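Local atomic coordinates of 2-C-methyl-D-erythritol 2,4-cyclodiphosphate synthase (Thermus thermophilus, PDB entry 1IV3), a protein that catalyses the metal-dependent conversion of 4-diphosphocytidyl-2-C-methyl-D-erythritol 2-phosphate to 2-C-methyl-D-erythritol 2,4-cyclodiphosphate, releasing CMP, in the non-mevalonate route to isoprenoids. Residues A[98-101]-A[102-105]; A[120-124]-A[125-129]. The protein carries 3 engineered substitutions. All coordinates share one frame; numbering follows the deposited sequence.

Interaction 1: residues A[98-101]-A[102-105]; sequences LTLD and RPKL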
# COMPACT_ATOMS: atom_id res chain seq x y z
N LEU A 98 -5.72 -1.33 -8.78
CA LEU A 98 -5.15 -2.16 -9.80
C LEU A 98 -4.25 -1.31 -10.71
O LEU A 98 -4.71 -0.27 -11.19
CB LEU A 98 -6.21 -2.82 -10.66
CG LEU A 98 -7.30 -3.53 -9.88
CD1 LEU A 98 -8.20 -4.28 -10.87
CD2 LEU A 98 -6.71 -4.48 -8.84
N THR A 99 -3.04 -1.82 -10.89
CA THR A 99 -2.05 -1.12 -11.70
C THR A 99 -1.57 -2.01 -12.84
O THR A 99 -1.13 -3.14 -12.62
CB THR A 99 -0.85 -0.71 -10.83
OG1 THR A 99 -1.31 0.10 -9.74
CG2 THR A 99 0.13 0.12 -11.63
N LEU A 100 -1.69 -1.50 -14.05
CA LEU A 100 -1.20 -2.20 -15.25
C LEU A 100 -1.22 -1.23 -16.43
O LEU A 100 -2.07 -0.33 -16.48
CB LEU A 100 -2.01 -3.46 -15.53
CG LEU A 100 -3.40 -3.32 -16.14
CD1 LEU A 100 -4.04 -4.69 -16.37
CD2 LEU A 100 -4.30 -2.48 -15.27
N ASP A 101 -0.27 -1.39 -17.35
CA ASP A 101 -0.17 -0.43 -18.45
C ASP A 101 -1.16 -0.72 -19.56
O ASP A 101 -1.54 0.19 -20.30
CB ASP A 101 1.28 -0.39 -18.96
CG ASP A 101 2.23 0.11 -17.88
OD1 ASP A 101 1.87 0.15 -16.69
OD2 ASP A 101 3.38 0.50 -18.21
N ARG A 102 -1.60 -1.96 -19.71
CA ARG A 102 -2.63 -2.29 -20.69
C ARG A 102 -3.29 -3.59 -20.24
O ARG A 102 -2.56 -4.32 -19.55
CB ARG A 102 -2.03 -2.42 -22.08
CG ARG A 102 -0.75 -3.24 -22.10
CD ARG A 102 -0.14 -3.39 -23.49
NE ARG A 102 0.86 -4.46 -23.44
CZ ARG A 102 1.15 -5.31 -24.41
NH1 ARG A 102 0.51 -5.24 -25.57
NH2 ARG A 102 2.09 -6.24 -24.23
N PRO A 103 -4.53 -3.86 -20.57
CA PRO A 103 -5.44 -3.02 -21.34
C PRO A 103 -6.07 -1.93 -20.47
O PRO A 103 -5.95 -1.98 -19.24
CB PRO A 103 -6.55 -3.99 -21.76
CG PRO A 103 -6.64 -4.92 -20.59
CD PRO A 103 -5.22 -5.11 -20.13
N LYS A 104 -6.75 -0.96 -21.07
CA LYS A 104 -7.52 0.01 -20.30
C LYS A 104 -8.64 -0.68 -19.53
O LYS A 104 -9.38 -1.49 -20.11
CB LYS A 104 -8.12 1.07 -21.24
CG LYS A 104 -7.03 1.91 -21.91
CD LYS A 104 -7.62 3.01 -22.77
CE LYS A 104 -7.03 4.37 -22.41
NZ LYS A 104 -5.80 4.66 -23.21
N LEU A 105 -8.76 -0.35 -18.25
CA LEU A 105 -9.81 -0.98 -17.44
C LEU A 105 -11.07 -0.15 -17.36
O LEU A 105 -12.15 -0.65 -17.03
CB LEU A 105 -9.24 -1.33 -16.05
CG LEU A 105 -8.14 -2.41 -16.03
CD1 LEU A 105 -7.79 -2.80 -14.60
CD2 LEU A 105 -8.56 -3.67 -16.80
O HOH W 1 -4.52 0.14 -17.86

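Interaction 2: residues A[120-124]-A[125-129]; sequences MRLPQ and DRIGL. Engineered in segment 120-124: Met-120 (natural residue Leu).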
# COMPACT_ATOMS: atom_id res chain seq x y z
N MET A 120 -18.46 -10.11 -2.66
CA MET A 120 -18.16 -9.79 -1.28
C MET A 120 -19.42 -9.37 -0.54
O MET A 120 -19.38 -9.08 0.65
CB MET A 120 -17.05 -8.71 -1.24
CG MET A 120 -15.64 -9.28 -1.24
SD MET A 120 -14.30 -8.05 -1.23
CE MET A 120 -14.78 -7.01 -2.49
N ARG A 121 -20.53 -9.35 -1.27
CA ARG A 121 -21.83 -8.97 -0.74
C ARG A 121 -21.74 -7.60 -0.07
O ARG A 121 -22.20 -7.39 1.06
CB ARG A 121 -22.32 -10.02 0.27
CG ARG A 121 -22.49 -11.40 -0.38
CD ARG A 121 -23.30 -12.26 0.61
NE ARG A 121 -22.42 -12.74 1.68
CZ ARG A 121 -22.13 -12.10 2.80
NH1 ARG A 121 -22.63 -10.90 3.08
NH2 ARG A 121 -21.32 -12.66 3.69
N LEU A 122 -21.14 -6.65 -0.80
CA LEU A 122 -21.06 -5.31 -0.23
C LEU A 122 -21.79 -4.34 -1.14
O LEU A 122 -21.81 -4.54 -2.36
CB LEU A 122 -19.60 -4.87 -0.10
CG LEU A 122 -18.74 -5.45 1.01
CD1 LEU A 122 -17.31 -4.91 0.87
CD2 LEU A 122 -19.31 -5.13 2.39
N PRO A 123 -22.36 -3.27 -0.60
CA PRO A 123 -23.02 -2.30 -1.48
C PRO A 123 -21.99 -1.63 -2.37
O PRO A 123 -20.82 -1.62 -2.00
CB PRO A 123 -23.62 -1.29 -0.50
CG PRO A 123 -22.77 -1.42 0.73
CD PRO A 123 -22.41 -2.89 0.81
N GLN A 124 -22.40 -1.04 -3.49
CA GLN A 124 -21.45 -0.46 -4.43
C GLN A 124 -20.64 0.68 -3.84
O GLN A 124 -19.47 0.85 -4.23
CB GLN A 124 -22.20 -0.01 -5.71
CG GLN A 124 -22.96 -1.16 -6.35
CD GLN A 124 -22.53 -1.55 -7.75
OE1 GLN A 124 -21.95 -0.76 -8.48
NE2 GLN A 124 -22.83 -2.78 -8.16
N ASP A 125 -21.20 1.45 -2.91
CA ASP A 125 -20.41 2.57 -2.36
C ASP A 125 -19.36 2.13 -1.34
O ASP A 125 -18.53 2.89 -0.83
CB ASP A 125 -21.40 3.56 -1.72
CG ASP A 125 -22.01 2.90 -0.49
OD1 ASP A 125 -21.52 3.12 0.64
OD2 ASP A 125 -22.97 2.13 -0.69
N ARG A 126 -19.36 0.84 -1.01
CA ARG A 126 -18.36 0.26 -0.12
C ARG A 126 -17.36 -0.55 -0.92
O ARG A 126 -16.54 -1.28 -0.34
CB ARG A 126 -19.05 -0.64 0.93
CG ARG A 126 -19.83 0.14 1.97
CD ARG A 126 -18.85 0.87 2.89
NE ARG A 126 -19.45 1.51 4.05
CZ ARG A 126 -18.82 1.92 5.14
NH1 ARG A 126 -17.50 1.80 5.34
NH2 ARG A 126 -19.59 2.48 6.08
N ILE A 127 -17.44 -0.47 -2.25
CA ILE A 127 -16.42 -1.07 -3.12
C ILE A 127 -15.59 0.07 -3.71
O ILE A 127 -16.10 0.82 -4.55
CB ILE A 127 -16.99 -1.94 -4.26
CG1 ILE A 127 -17.78 -3.17 -3.80
CG2 ILE A 127 -15.85 -2.37 -5.20
CD1 ILE A 127 -16.88 -4.15 -3.05
N GLY A 128 -14.34 0.21 -3.27
CA GLY A 128 -13.54 1.32 -3.77
C GLY A 128 -12.48 0.79 -4.73
O GLY A 128 -11.42 0.40 -4.27
N LEU A 129 -12.77 0.76 -6.01
CA LEU A 129 -11.86 0.22 -7.01
C LEU A 129 -11.26 1.38 -7.80
O LEU A 129 -12.05 2.16 -8.36
CB LEU A 129 -12.64 -0.75 -7.90
CG LEU A 129 -11.89 -1.28 -9.12
CD1 LEU A 129 -10.60 -1.99 -8.74
CD2 LEU A 129 -12.78 -2.23 -9.93

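Interaction 1: residues A[98-101]-A[102-105]
Leu-100 and Leu-105 meet because of their first torsions. In Leu-100, CG sits between the backbone N and the carbonyl carbon (chi1 76°), which turns the isobutyl group into the bend of the chain. In Leu-105, CG lies opposite its own carbonyl carbon (chi1 -66°), and CD1 reaches back toward the strand end. The two side chains cross at about a right angle, with Leu-100 CD2 3.6 Å from Leu-105 CD1. The same Leu-105 CD1 also meets Leu-98 CD1 at 4.0 Å, so one methyl serves two leucines of segment 98-101. The other branch of Leu-100 faces the turn itself. Its CD1 lies 3.5 Å from the carbonyl O of Arg-102 and 4.0 Å from CD of the Pro-103 ring. The peptide bond before Pro-103 is cis, and the chain folds back sharply here. The polar link across the bend is a water. It donates to Leu-100 O and to Pro-103 O, 2.9 Å from each, and so ties the two backbone carbonyls together. The charged ends turn to other parts of the chain. Asp-101 OD1 is hydrogen-bonded to Ser-134 OG, and OD2 has a weak bond to Gly-136 N. The extended Arg-102 forms a salt bridge with Glu-14, while Leu-105 also packs on Phe-131 of strand 127-132. The bond to Ser-134 ties this turn to a second substrate-binding segment, and Thr-133, a predicted transition-state stabiliser, lies beside Asp-101. This is a cis-proline turn leaving strand 91-99, with a small leucine cluster on its inner side. Residues 100-105 belong to the binding site for 4-diphosphocytidyl-2-C-methyl-D-erythritol 2-phosphate, in the IspF family fold.

Interaction 2: residues A[120-124]-A[125-129]
Two backbone hydrogen bonds close the turn between Pro-123 and Ile-127. Arg-126 N donates to Pro-123 O at 3.0 Å, and Ile-127 N donates to Gln-124 O at 3.1 Å. Both run from residue i+3 to residue i, the pattern of a 3-10 turn. The polar side-chain ends find partners beyond the turn. Asp-125 OD1 makes a salt bridge with Arg-2 of the second subunit, so the turn takes part in the trimer interface. Gln-124 NE2 is hydrogen-bonded to Asp-114 of helix 109-120. Next comes packing around the proline. The ring of Pro-123 and the start of the Arg-126 chain lie side by side and point the same way, with CG of Pro-123 3.6 Å from CG of Arg-126. Asp-125 OD2 rests 3.5 Å from Pro-123 CB. Its carboxylate is brought there by a chi1 of 68°, which swings it back beside the CB and CG carbons of the ring. Deeper in, Ile-127 CD1 receives two side chains from the preceding segment, and both cross Ile-127 at a slant. Met-120, an engineered residue that is leucine in nature, brings its CE to 3.6 Å from Ile-127 CD1. Leu-122 CD1 lies 4.0 Å from the same Ile-127 CD1. Leu-122 CD1 also rests 3.9 Å from Arg-126 O. Leu-116 of helix 109-120 touches Ile-127 as well, so this apolar patch lies between helix and sheet. The arrangement is a helix-to-strand connection. Helix 109-120 ends, Arg-121 takes a positive phi, and a 3-10 turn delivers the chain into strand 127-132. With strand 91-99 running parallel beside it, this completes a beta-alpha-beta crossover.

How the interactions relate
The two turns lie at the two ends of one crossover. Interaction 1 leaves strand 91-99 on the way to helix 109-120, and interaction 2 leads from that helix into strand 127-132. Their centres are about 20 Å apart, yet they touch where the neighbouring parallel strands meet: Leu-98 CG packs 3.8 Å from Leu-129 CD1. Their surroundings differ. Interaction 1 is the end of the crossover at the substrate site, and the side chain of Leu-98 is about 11 Å from a bound magnesium ion. Interaction 2 is the end at the subunit interface. The side chain of Ile-127 is about 9 Å from that of Phe-131, a substrate-binding residue on the same strand.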